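Local coordinates for phage tail sheath protein (Desulfitobacterium hafniense, PDB 3HXL) that probably builds the contractile sheath around the tail tube of a myovirus-type phage or a related prophage-derived particle, at residues A[228-233]-A[353-358]; A[223-228]-A[241-246]; A[120-125]-A[167-172]; A[128-133]-A[144-149]. All coordinates share one frame; numbering follows the deposited sequence.

Contact 1: A[228-233]-A[353-358]; sequences GKKIQV and INNDFV
Hydrogen bonding across this contact centres on Asn354, whose amide reaches from helix 344-364 to the backbone of Gly228. ND2 of Asn354 lies 3.0 Å from O of Gly228; the bond is bent, with an N-H...O angle of 140°, and the donor stands above the carbonyl plane. With CG anti to the backbone N (chi1 -178°), the amide extends from the helix flank far enough to make this bond. Asparagine suits the place because its short side chain carries a donor to a carbonyl near the end of helix 210-227, where Gly228 has left helical geometry with positive phi.

Van der Waals packing comes from the aliphatic part of Lys230, laid against the amide of Asn354 and crossing that side chain at about a right angle. Its CG sits 3.4 Å from ND2 of Asn354, and its CE is 3.6 Å from OD1 of the same residue. The bend at chi2 (-65°) carries the chain past the asparagine, while NZ bonds to O of Arg224. Beside it, the side chain of Asn355 lies against CB of Lys230.

The arrangement is a surface contact between the subtilisin-like and C-terminal regions: the alpha-beta connection between helix 210-227 and strand 232-236 docks on a helix of the C-terminal region.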
loop_
_atom_site.group_PDB
_atom_site.type_symbol
_atom_site.label_atom_id
_atom_site.label_comp_id
_atom_site.label_asym_id
_atom_site.label_seq_id
_atom_site.Cartn_x
_atom_site.Cartn_y
_atom_site.Cartn_z
ATOM N N GLY A 228 -13.063 11.624 -7.348
ATOM C CA GLY A 228 -12.764 10.942 -8.593
ATOM C C GLY A 228 -11.422 10.231 -8.514
ATOM O O GLY A 228 -10.789 9.952 -9.535
ATOM N N LYS A 229 -10.976 9.952 -7.293
ATOM C CA LYS A 229 -9.710 9.255 -7.080
ATOM C C LYS A 229 -10.077 7.833 -6.675
ATOM O O LYS A 229 -10.298 7.541 -5.501
ATOM C CB LYS A 229 -8.897 9.931 -5.975
ATOM C CG LYS A 229 -7.463 9.457 -5.909
ATOM C CD LYS A 229 -6.707 10.105 -4.773
ATOM C CE LYS A 229 -5.252 9.657 -4.785
ATOM N NZ LYS A 229 -4.577 9.985 -3.503
ATOM N N LYS A 230 -10.140 6.950 -7.666
ATOM C CA LYS A 230 -10.526 5.568 -7.438
ATOM C C LYS A 230 -9.461 4.705 -6.767
ATOM O O LYS A 230 -8.413 4.400 -7.346
ATOM C CB LYS A 230 -10.977 4.947 -8.760
ATOM C CG LYS A 230 -12.057 5.752 -9.487
ATOM C CD LYS A 230 -13.380 5.813 -8.711
ATOM C CE LYS A 230 -14.422 6.663 -9.450
ATOM N NZ LYS A 230 -15.775 6.615 -8.815
ATOM N N ILE A 231 -9.753 4.322 -5.527
ATOM C CA ILE A 231 -8.873 3.493 -4.710
ATOM C C ILE A 231 -9.754 2.573 -3.862
ATOM O O ILE A 231 -10.977 2.707 -3.864
ATOM C CB ILE A 231 -8.008 4.366 -3.758
ATOM C CG1 ILE A 231 -8.909 5.232 -2.873
ATOM C CG2 ILE A 231 -7.077 5.275 -4.556
ATOM C CD1 ILE A 231 -9.250 4.601 -1.542
ATOM N N GLN A 232 -9.137 1.636 -3.151
ATOM C CA GLN A 232 -9.878 0.750 -2.264
ATOM C C GLN A 232 -9.146 0.603 -0.941
ATOM O O GLN A 232 -7.924 0.761 -0.866
ATOM C CB GLN A 232 -10.075 -0.648 -2.872
ATOM C CG GLN A 232 -11.158 -0.755 -3.959
ATOM C CD GLN A 232 -11.355 -2.197 -4.431
ATOM O OE1 GLN A 232 -10.424 -2.825 -4.944
ATOM N NE2 GLN A 232 -12.566 -2.725 -4.259
ATOM N N VAL A 233 -9.914 0.316 0.103
ATOM C CA VAL A 233 -9.372 0.092 1.430
ATOM C C VAL A 233 -9.748 -1.337 1.799
ATOM O O VAL A 233 -10.859 -1.790 1.508
ATOM C CB VAL A 233 -9.986 1.056 2.487
ATOM C CG1 VAL A 233 -9.654 2.493 2.133
ATOM C CG2 VAL A 233 -11.481 0.850 2.572
ATOM N N ILE A 353 -10.661 2.803 -16.114
ATOM C CA ILE A 353 -11.276 3.690 -17.092
ATOM C C ILE A 353 -11.318 5.095 -16.513
ATOM O O ILE A 353 -10.958 6.070 -17.177
ATOM C CB ILE A 353 -12.708 3.237 -17.428
ATOM C CG1 ILE A 353 -12.661 1.959 -18.271
ATOM C CG2 ILE A 353 -13.455 4.345 -18.166
ATOM C CD1 ILE A 353 -14.027 1.370 -18.566
ATOM N N ASN A 354 -11.755 5.193 -15.263
ATOM C CA ASN A 354 -11.837 6.485 -14.593
ATOM C C ASN A 354 -10.477 7.162 -14.497
ATOM O O ASN A 354 -10.261 8.225 -15.073
ATOM C CB ASN A 354 -12.381 6.328 -13.177
ATOM C CG ASN A 354 -12.525 7.662 -12.469
ATOM O OD1 ASN A 354 -13.576 8.295 -12.527
ATOM N ND2 ASN A 354 -11.455 8.106 -11.821
ATOM N N ASN A 355 -9.570 6.537 -13.753
ATOM C CA ASN A 355 -8.234 7.082 -13.550
ATOM C C ASN A 355 -7.495 7.373 -14.852
ATOM O O ASN A 355 -6.904 8.441 -15.001
ATOM C CB ASN A 355 -7.412 6.137 -12.675
ATOM C CG ASN A 355 -7.938 6.059 -11.250
ATOM O OD1 ASN A 355 -7.581 5.150 -10.491
ATOM N ND2 ASN A 355 -8.782 7.019 -10.873
ATOM N N ASP A 356 -7.519 6.434 -15.792
ATOM C CA ASP A 356 -6.837 6.656 -17.062
ATOM C C ASP A 356 -7.441 7.839 -17.812
ATOM O O ASP A 356 -6.719 8.740 -18.241
ATOM C CB ASP A 356 -6.880 5.398 -17.937
ATOM C CG ASP A 356 -6.094 4.241 -17.333
ATOM O OD1 ASP A 356 -5.163 4.500 -16.542
ATOM O OD2 ASP A 356 -6.399 3.075 -17.660
ATOM N N PHE A 357 -8.762 7.846 -17.971
ATOM C CA PHE A 357 -9.428 8.943 -18.665
ATOM C C PHE A 357 -9.051 10.289 -18.061
ATOM O O PHE A 357 -8.642 11.204 -18.777
ATOM C CB PHE A 357 -10.949 8.772 -18.607
ATOM C CG PHE A 357 -11.502 7.870 -19.679
ATOM C CD1 PHE A 357 -10.673 6.978 -20.362
ATOM C CD2 PHE A 357 -12.856 7.890 -19.982
ATOM C CE1 PHE A 357 -11.191 6.123 -21.329
ATOM C CE2 PHE A 357 -13.385 7.038 -20.946
ATOM C CZ PHE A 357 -12.548 6.151 -21.622
ATOM N N VAL A 358 -9.201 10.411 -16.745
ATOM C CA VAL A 358 -8.869 11.650 -16.056
ATOM C C VAL A 358 -7.443 12.075 -16.400
ATOM O O VAL A 358 -7.173 13.257 -16.615
ATOM C CB VAL A 358 -8.988 11.497 -14.519
ATOM C CG1 VAL A 358 -8.428 12.735 -13.828
ATOM C CG2 VAL A 358 -10.448 11.306 -14.127
#

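Contact 2: A[223-228]-A[241-246]; sequences LRDDEG and ADYEGV
Arg224 lays its aliphatic chain against the type I beta turn from Tyr243 to Val246, with CD 3.6 Å from CA of Gly245. Glycine suits the place because, with no side chain, Gly245 lets the arginine methylene come right up to its CA. A bend at chi3 (61°) points the guanidinium to its partners: NH1 forms a salt bridge to Asp351 and bonds to O of Ile231, while NE donates to a water at 2.8 Å. The guanidinium plane stands 74° from that of the Tyr243 ring.

Next along the helix, Asp225 accepts a hydrogen bond from the phenol: OH of Tyr243 is 2.6 Å from OD2 of Asp225. The carboxylate lies at the edge of the ring, nearly perpendicular to it, and OD2 is met from above the carboxylate plane. Tyrosine suits this place because its long ring spans from the turn to the helix and ends in a donor.

Two waters link Asp225 to Glu244, whose OE2 lies 4.5 Å from OD2 of Asp225. Both waters donate to both acids, one of them also accepting from Arg224, and OE1 of Glu244 pairs with Lys337. The chemistry suggests that the waters, Arg224 and Lys337 probably offset the repulsion between the two carboxylates.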
loop_
_atom_site.group_PDB
_atom_site.type_symbol
_atom_site.label_atom_id
_atom_site.label_comp_id
_atom_site.label_asym_id
_atom_site.label_seq_id
_atom_site.Cartn_x
_atom_site.Cartn_y
_atom_site.Cartn_z
ATOM N N LEU A 223 -12.832 9.882 -1.510
ATOM C CA LEU A 223 -11.897 9.905 -2.627
ATOM C C LEU A 223 -12.542 9.365 -3.901
ATOM O O LEU A 223 -12.507 10.019 -4.943
ATOM C CB LEU A 223 -10.627 9.105 -2.305
ATOM C CG LEU A 223 -9.450 9.898 -1.717
ATOM C CD1 LEU A 223 -9.806 10.446 -0.335
ATOM C CD2 LEU A 223 -8.234 8.982 -1.618
ATOM N N ARG A 224 -13.156 8.188 -3.811
ATOM C CA ARG A 224 -13.772 7.565 -4.984
ATOM C C ARG A 224 -14.912 8.324 -5.649
ATOM O O ARG A 224 -14.912 8.535 -6.868
ATOM C CB ARG A 224 -14.295 6.163 -4.645
ATOM C CG ARG A 224 -13.238 5.143 -4.291
ATOM C CD ARG A 224 -13.886 3.798 -3.994
ATOM N NE ARG A 224 -14.606 3.293 -5.156
ATOM C CZ ARG A 224 -14.037 2.621 -6.155
ATOM N NH1 ARG A 224 -12.737 2.363 -6.125
ATOM N NH2 ARG A 224 -14.765 2.236 -7.201
ATOM N N ASP A 225 -15.888 8.743 -4.857
ATOM C CA ASP A 225 -17.039 9.396 -5.444
ATOM C C ASP A 225 -17.151 10.906 -5.350
ATOM O O ASP A 225 -18.005 11.502 -6.000
ATOM C CB ASP A 225 -18.292 8.705 -4.917
ATOM C CG ASP A 225 -18.257 7.200 -5.179
ATOM O OD1 ASP A 225 -17.752 6.803 -6.257
ATOM O OD2 ASP A 225 -18.727 6.424 -4.330
ATOM N N ASP A 226 -16.278 11.535 -4.574
ATOM C CA ASP A 226 -16.325 12.988 -4.468
ATOM C C ASP A 226 -15.086 13.626 -5.089
ATOM O O ASP A 226 -15.124 14.775 -5.535
ATOM C CB ASP A 226 -16.458 13.419 -3.004
ATOM C CG ASP A 226 -17.745 12.932 -2.369
ATOM O OD1 ASP A 226 -18.805 13.011 -3.025
ATOM O OD2 ASP A 226 -17.706 12.484 -1.207
ATOM N N GLU A 227 -13.989 12.873 -5.128
ATOM C CA GLU A 227 -12.736 13.380 -5.681
ATOM C C GLU A 227 -12.378 12.714 -7.011
ATOM O O GLU A 227 -11.481 13.174 -7.719
ATOM C CB GLU A 227 -11.591 13.147 -4.687
ATOM C CG GLU A 227 -11.926 13.450 -3.226
ATOM C CD GLU A 227 -11.870 14.927 -2.883
ATOM O OE1 GLU A 227 -12.432 15.740 -3.646
ATOM O OE2 GLU A 227 -11.274 15.274 -1.840
ATOM N N GLY A 228 -13.063 11.624 -7.348
ATOM C CA GLY A 228 -12.764 10.942 -8.593
ATOM C C GLY A 228 -11.422 10.231 -8.514
ATOM O O GLY A 228 -10.789 9.952 -9.535
ATOM N N ALA A 241 -19.652 -2.009 5.914
ATOM C CA ALA A 241 -19.279 -0.920 5.015
ATOM C C ALA A 241 -20.227 -0.863 3.806
ATOM O O ALA A 241 -20.546 0.220 3.311
ATOM C CB ALA A 241 -17.823 -1.104 4.537
ATOM N N ASP A 242 -20.648 -2.037 3.333
ATOM C CA ASP A 242 -21.573 -2.162 2.199
ATOM C C ASP A 242 -21.248 -1.149 1.100
ATOM O O ASP A 242 -22.114 -0.406 0.632
ATOM C CB ASP A 242 -23.014 -1.985 2.711
ATOM C CG ASP A 242 -24.068 -2.193 1.631
ATOM O OD1 ASP A 242 -23.793 -2.892 0.631
ATOM O OD2 ASP A 242 -25.193 -1.669 1.802
ATOM N N TYR A 243 -19.984 -1.144 0.687
ATOM C CA TYR A 243 -19.501 -0.217 -0.322
ATOM C C TYR A 243 -18.423 -0.886 -1.185
ATOM O O TYR A 243 -17.559 -1.592 -0.661
ATOM C CB TYR A 243 -18.944 1.018 0.383
ATOM C CG TYR A 243 -18.405 2.077 -0.551
ATOM C CD1 TYR A 243 -19.210 2.623 -1.550
ATOM C CD2 TYR A 243 -17.087 2.523 -0.442
ATOM C CE1 TYR A 243 -18.715 3.588 -2.424
ATOM C CE2 TYR A 243 -16.581 3.492 -1.313
ATOM C CZ TYR A 243 -17.407 4.013 -2.299
ATOM O OH TYR A 243 -16.925 4.947 -3.174
ATOM N N GLU A 244 -18.484 -0.662 -2.498
ATOM C CA GLU A 244 -17.524 -1.268 -3.436
ATOM C C GLU A 244 -16.089 -0.795 -3.228
ATOM O O GLU A 244 -15.140 -1.401 -3.741
ATOM C CB GLU A 244 -17.933 -0.993 -4.894
ATOM C CG GLU A 244 -17.894 0.478 -5.302
ATOM C CD GLU A 244 -19.235 1.174 -5.099
ATOM O OE1 GLU A 244 -20.068 0.651 -4.329
ATOM O OE2 GLU A 244 -19.449 2.240 -5.710
ATOM N N GLY A 245 -15.924 0.284 -2.474
ATOM C CA GLY A 245 -14.589 0.790 -2.227
ATOM C C GLY A 245 -13.936 0.118 -1.033
ATOM O O GLY A 245 -12.787 0.405 -0.706
ATOM N N VAL A 246 -14.659 -0.790 -0.382
ATOM C CA VAL A 246 -14.124 -1.474 0.794
ATOM C C VAL A 246 -14.167 -2.997 0.712
ATOM O O VAL A 246 -15.205 -3.582 0.429
ATOM C CB VAL A 246 -14.891 -1.063 2.077
ATOM C CG1 VAL A 246 -14.354 -1.834 3.272
ATOM C CG2 VAL A 246 -14.767 0.432 2.301
HETATM O O HOH W 1 -17.132 3.920 -6.265
HETATM O O HOH W 2 -20.674 4.553 -5.295
#

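Contact 3: A[120-125]-A[167-172]; sequences VIQENI and LTETAG
Ile121 and Thr170 form an antiparallel hydrogen-bonded pair in the four-stranded sheet of the beta-sandwich region, where strand 170-174 pairs at the sheet edge with strand 117-123. N of Ile121 donates to O of Thr170 at 3.1 Å, and N of Thr170 donates back to O of Ile121 at 2.8 Å. Both donors lie in the carbonyl plane, each on a lone pair, so one residue pair satisfies two amides and two carbonyls.

Those two carbonyls have a further donor in Gln122. Bent at chi2 (-77°), its chain folds back so that NE2 makes weak bonds to O of Thr170 and to O of Ile121 in its own strand. A single N-H of NE2 is shared between the two carbonyls, a bifurcated arrangement consistent with both bonds being weak; glutamine's chain is long and flexible enough to fold back this far. The hydroxyl of Thr170 in turn accepts a weak bond from N of Gly172, next to the corner at Ala171.

On the sheet face of Ile121 and Thr170, CB of Ile121 packs 3.7 Å from CG2 of Thr170. The branched isoleucine also covers the backbone near Thr168 and reaches Leu167, with Leu103 and Phe131 beside it; this is the buried side, where apolar residues belong.

Beyond the paired residues, Glu169 takes over from a backbone acceptor. Its chain, extended beyond CG, runs alongside strand 117-123 and offers a carboxylate to the next amide: N of Glu123 meets OE2 of Glu169 at 2.7 Å on the anti side, 33° out of the carboxylate plane.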
loop_
_atom_site.group_PDB
_atom_site.type_symbol
_atom_site.label_atom_id
_atom_site.label_comp_id
_atom_site.label_asym_id
_atom_site.label_seq_id
_atom_site.Cartn_x
_atom_site.Cartn_y
_atom_site.Cartn_z
ATOM N N VAL A 120 30.130 0.023 23.020
ATOM C CA VAL A 120 31.379 -0.586 23.456
ATOM C C VAL A 120 32.516 0.397 23.180
ATOM O O VAL A 120 32.700 0.844 22.043
ATOM C CB VAL A 120 31.652 -1.913 22.704
ATOM C CG1 VAL A 120 33.017 -2.474 23.106
ATOM C CG2 VAL A 120 30.561 -2.928 23.028
ATOM N N ILE A 121 33.259 0.744 24.230
ATOM C CA ILE A 121 34.382 1.676 24.126
ATOM C C ILE A 121 35.617 1.025 24.743
ATOM O O ILE A 121 35.678 0.796 25.950
ATOM C CB ILE A 121 34.083 3.006 24.869
ATOM C CG1 ILE A 121 32.829 3.659 24.282
ATOM C CG2 ILE A 121 35.259 3.964 24.728
ATOM C CD1 ILE A 121 32.394 4.911 25.021
ATOM N N GLN A 122 36.590 0.715 23.897
ATOM C CA GLN A 122 37.815 0.078 24.345
ATOM C C GLN A 122 39.029 0.810 23.792
ATOM O O GLN A 122 39.029 1.268 22.647
ATOM C CB GLN A 122 37.834 -1.387 23.890
ATOM C CG GLN A 122 36.729 -2.237 24.504
ATOM C CD GLN A 122 37.016 -2.625 25.944
ATOM O OE1 GLN A 122 37.892 -3.448 26.210
ATOM N NE2 GLN A 122 36.284 -2.027 26.882
ATOM N N GLU A 123 40.061 0.930 24.621
ATOM C CA GLU A 123 41.286 1.593 24.207
ATOM C C GLU A 123 41.818 0.857 22.983
ATOM O O GLU A 123 41.808 -0.374 22.940
ATOM C CB GLU A 123 42.306 1.544 25.345
ATOM C CG GLU A 123 43.679 2.083 24.993
ATOM C CD GLU A 123 44.656 1.934 26.144
ATOM O OE1 GLU A 123 44.428 2.561 27.200
ATOM O OE2 GLU A 123 45.644 1.187 25.993
ATOM N N ASN A 124 42.262 1.614 21.987
ATOM C CA ASN A 124 42.796 1.031 20.762
ATOM C C ASN A 124 44.097 0.298 21.077
ATOM O O ASN A 124 44.928 0.792 21.839
ATOM C CB ASN A 124 43.030 2.135 19.727
ATOM C CG ASN A 124 43.589 1.606 18.424
ATOM O OD1 ASN A 124 44.778 1.296 18.321
ATOM N ND2 ASN A 124 42.729 1.493 17.416
ATOM N N ILE A 125 44.265 -0.887 20.497
ATOM C CA ILE A 125 45.455 -1.696 20.736
ATOM C C ILE A 125 46.726 -1.105 20.121
ATOM O O ILE A 125 47.773 -1.075 20.766
ATOM C CB ILE A 125 45.262 -3.140 20.202
ATOM C CG1 ILE A 125 44.008 -3.764 20.826
ATOM C CG2 ILE A 125 46.481 -3.993 20.539
ATOM C CD1 ILE A 125 44.055 -3.882 22.341
ATOM N N LEU A 167 36.664 10.533 26.358
ATOM C CA LEU A 167 35.910 9.295 26.393
ATOM C C LEU A 167 36.357 8.427 27.562
ATOM O O LEU A 167 37.464 8.585 28.085
ATOM C CB LEU A 167 36.109 8.527 25.087
ATOM C CG LEU A 167 35.466 9.115 23.824
ATOM C CD1 LEU A 167 36.158 8.554 22.588
ATOM C CD2 LEU A 167 33.974 8.796 23.807
ATOM N N THR A 168 35.476 7.515 27.956
ATOM C CA THR A 168 35.716 6.570 29.041
ATOM C C THR A 168 35.374 5.182 28.506
ATOM O O THR A 168 34.400 5.021 27.774
ATOM C CB THR A 168 34.809 6.865 30.259
ATOM O OG1 THR A 168 35.270 8.046 30.927
ATOM C CG2 THR A 168 34.816 5.693 31.230
ATOM N N GLU A 169 36.169 4.184 28.873
ATOM C CA GLU A 169 35.935 2.819 28.409
ATOM C C GLU A 169 34.683 2.171 28.986
ATOM O O GLU A 169 34.135 2.619 29.991
ATOM C CB GLU A 169 37.132 1.926 28.744
ATOM C CG GLU A 169 38.343 2.116 27.852
ATOM C CD GLU A 169 39.419 1.079 28.125
ATOM O OE1 GLU A 169 39.948 1.053 29.257
ATOM O OE2 GLU A 169 39.728 0.286 27.209
ATOM N N THR A 170 34.236 1.107 28.329
ATOM C CA THR A 170 33.081 0.342 28.774
ATOM C C THR A 170 33.052 -0.972 28.015
ATOM O O THR A 170 33.181 -0.997 26.792
ATOM C CB THR A 170 31.739 1.097 28.550
ATOM O OG1 THR A 170 30.649 0.243 28.920
ATOM C CG2 THR A 170 31.577 1.517 27.097
ATOM N N ALA A 171 32.905 -2.068 28.749
ATOM C CA ALA A 171 32.861 -3.388 28.141
ATOM C C ALA A 171 31.521 -3.565 27.442
ATOM O O ALA A 171 31.409 -4.311 26.474
ATOM C CB ALA A 171 33.048 -4.466 29.211
ATOM N N GLY A 172 30.507 -2.864 27.937
ATOM C CA GLY A 172 29.189 -2.967 27.342
ATOM C C GLY A 172 28.192 -2.083 28.053
ATOM O O GLY A 172 27.911 -2.282 29.233
#

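Contact 4: A[128-133]-A[144-149]; sequences ETKFDV and KQTVSD
Phe131 and Val147 begin the regular part of this contact, an antiparallel ladder held by four backbone hydrogen bonds. N of Phe131 meets O of Val147 at 2.8 Å, and N of Val147 returns a bond to O of Phe131. Val133 and Gln145 repeat the reciprocal pattern, with N of Val133 2.8 Å from O of Gln145. Between them, CA of Thr146 makes a C-H...O contact with O of Phe131.

The tight side is the face carrying Phe131, Val133 and Val147. CG2 of Val133 touches CG2 of Val147 at 4.2 Å, a diagonal contact between compact beta-branched residues that suit a buried strand. The Phe131 ring places its edge toward O of Val147 and O of Ser148, while Ile121 and Leu167 pack nearby.

The other face is polar and more open. Asp132 and Thr146 lie side by side, and OG1 of Thr146 donates to OD1 of Asp132 at 2.7 Å, approaching OD1 almost end-on. Asn124 gives that oxygen a second donor. Toward the end of the pairing, Lys130 curls at chi4 (-59°), bringing NZ to a weak bond with OG of Ser148 and to a water shared with O of Thr146. Another water bridges O of Thr129 and O of Ser148, so solvent replaces direct pairing where the strands part.

Such a ladder, largely apolar on one face and polar on the other, is typical of a beta hairpin in a sandwich: strands 131-137 and 140-147 form the hairpin.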
loop_
_atom_site.group_PDB
_atom_site.type_symbol
_atom_site.label_atom_id
_atom_site.label_comp_id
_atom_site.label_asym_id
_atom_site.label_seq_id
_atom_site.Cartn_x
_atom_site.Cartn_y
_atom_site.Cartn_z
ATOM N N GLU A 128 47.401 3.539 22.064
ATOM C CA GLU A 128 46.737 3.700 23.352
ATOM C C GLU A 128 46.136 5.085 23.592
ATOM O O GLU A 128 45.433 5.289 24.578
ATOM C CB GLU A 128 47.707 3.368 24.488
ATOM C CG GLU A 128 48.926 4.276 24.558
ATOM C CD GLU A 128 50.160 3.671 23.907
ATOM O OE1 GLU A 128 50.101 3.314 22.710
ATOM O OE2 GLU A 128 51.193 3.558 24.601
ATOM N N THR A 129 46.412 6.035 22.702
ATOM C CA THR A 129 45.869 7.379 22.859
ATOM C C THR A 129 44.536 7.505 22.129
ATOM O O THR A 129 43.952 8.589 22.064
ATOM C CB THR A 129 46.815 8.455 22.296
ATOM O OG1 THR A 129 46.775 8.426 20.864
ATOM C CG2 THR A 129 48.240 8.208 22.766
ATOM N N LYS A 130 44.062 6.396 21.575
ATOM C CA LYS A 130 42.800 6.394 20.846
ATOM C C LYS A 130 41.841 5.340 21.384
ATOM O O LYS A 130 42.248 4.418 22.089
ATOM C CB LYS A 130 43.062 6.151 19.361
ATOM C CG LYS A 130 43.874 7.243 18.698
ATOM C CD LYS A 130 44.143 6.911 17.245
ATOM C CE LYS A 130 44.861 8.054 16.552
ATOM N NZ LYS A 130 44.046 9.298 16.612
ATOM N N PHE A 131 40.562 5.483 21.060
ATOM C CA PHE A 131 39.564 4.529 21.520
ATOM C C PHE A 131 38.801 3.948 20.340
ATOM O O PHE A 131 38.623 4.609 19.320
ATOM C CB PHE A 131 38.551 5.195 22.463
ATOM C CG PHE A 131 39.160 5.811 23.687
ATOM C CD1 PHE A 131 39.847 7.017 23.608
ATOM C CD2 PHE A 131 39.022 5.197 24.929
ATOM C CE1 PHE A 131 40.388 7.607 24.747
ATOM C CE2 PHE A 131 39.561 5.779 26.077
ATOM C CZ PHE A 131 40.243 6.987 25.984
ATOM N N ASP A 132 38.362 2.705 20.483
ATOM C CA ASP A 132 37.575 2.064 19.443
ATOM C C ASP A 132 36.135 2.073 19.935
ATOM O O ASP A 132 35.782 1.327 20.849
ATOM C CB ASP A 132 38.037 0.621 19.205
ATOM C CG ASP A 132 39.380 0.546 18.500
ATOM O OD1 ASP A 132 39.603 1.317 17.543
ATOM O OD2 ASP A 132 40.212 -0.296 18.896
ATOM N N VAL A 133 35.313 2.939 19.348
ATOM C CA VAL A 133 33.910 3.039 19.738
ATOM C C VAL A 133 33.063 2.227 18.769
ATOM O O VAL A 133 32.923 2.575 17.595
ATOM C CB VAL A 133 33.425 4.506 19.738
ATOM C CG1 VAL A 133 31.995 4.584 20.261
ATOM C CG2 VAL A 133 34.348 5.350 20.596
ATOM N N LYS A 144 32.155 0.822 13.737
ATOM C CA LYS A 144 33.339 0.949 14.575
ATOM C C LYS A 144 34.106 2.193 14.155
ATOM O O LYS A 144 34.466 2.355 12.988
ATOM C CB LYS A 144 34.230 -0.293 14.451
ATOM C CG LYS A 144 35.421 -0.302 15.418
ATOM C CD LYS A 144 36.058 -1.690 15.545
ATOM C CE LYS A 144 36.763 -2.122 14.267
ATOM N NZ LYS A 144 37.981 -1.309 13.989
ATOM N N GLN A 145 34.333 3.082 15.113
ATOM C CA GLN A 145 35.054 4.319 14.857
ATOM C C GLN A 145 36.208 4.477 15.842
ATOM O O GLN A 145 36.026 4.344 17.054
ATOM C CB GLN A 145 34.103 5.513 14.981
ATOM C CG GLN A 145 33.002 5.548 13.931
ATOM C CD GLN A 145 32.071 6.731 14.110
ATOM O OE1 GLN A 145 32.519 7.870 14.271
ATOM N NE2 GLN A 145 30.766 6.472 14.069
ATOM N N THR A 146 37.395 4.751 15.314
ATOM C CA THR A 146 38.574 4.946 16.148
ATOM C C THR A 146 38.797 6.444 16.253
ATOM O O THR A 146 39.081 7.109 15.259
ATOM C CB THR A 146 39.820 4.286 15.528
ATOM O OG1 THR A 146 39.588 2.880 15.383
ATOM C CG2 THR A 146 41.035 4.496 16.426
ATOM N N VAL A 147 38.654 6.977 17.459
ATOM C CA VAL A 147 38.814 8.407 17.660
ATOM C C VAL A 147 39.660 8.729 18.880
ATOM O O VAL A 147 40.008 7.843 19.662
ATOM C CB VAL A 147 37.443 9.082 17.823
ATOM C CG1 VAL A 147 36.622 8.903 16.555
ATOM C CG2 VAL A 147 36.708 8.472 19.007
ATOM N N SER A 148 39.984 10.007 19.032
ATOM C CA SER A 148 40.780 10.474 20.159
ATOM C C SER A 148 39.854 10.905 21.288
ATOM O O SER A 148 40.150 10.691 22.464
ATOM C CB SER A 148 41.646 11.664 19.733
ATOM O OG SER A 148 42.558 11.304 18.713
ATOM N N ASP A 149 38.730 11.510 20.919
ATOM C CA ASP A 149 37.757 11.996 21.886
ATOM C C ASP A 149 36.336 11.945 21.323
ATOM O O ASP A 149 36.110 11.444 20.220
ATOM C CB ASP A 149 38.098 13.433 22.280
ATOM C CG ASP A 149 38.384 14.312 21.078
ATOM O OD1 ASP A 149 37.584 14.292 20.118
ATOM O OD2 ASP A 149 39.410 15.028 21.088
HETATM O O HOH W 3 43.033 10.709 23.513
HETATM O O HOH W 4 41.541 8.562 15.604
#

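How the contacts relate
After early strands that belong to the mixed sheet, the chain enters the beta-sandwich region, where contact 4 closes the short hairpin between strands 131-137 and 140-147. Contact 3 closes a longer loop that encloses contact 4, bringing strand 170-174 to strand 117-123; they make the two outer pairings of a four-stranded sheet, whose middle strands pair with each other. In the subtilisin-like region, contact 2 joins helix 210-227 to the loop before strand 246-255, and contact 1 joins the following connection to helix 344-364 of the C-terminal region. These two cross along the chain and share Gly228. The two pairs lie on opposite sides of the chain's centre, with contacts 1 and 3 centred about 59 Å apart.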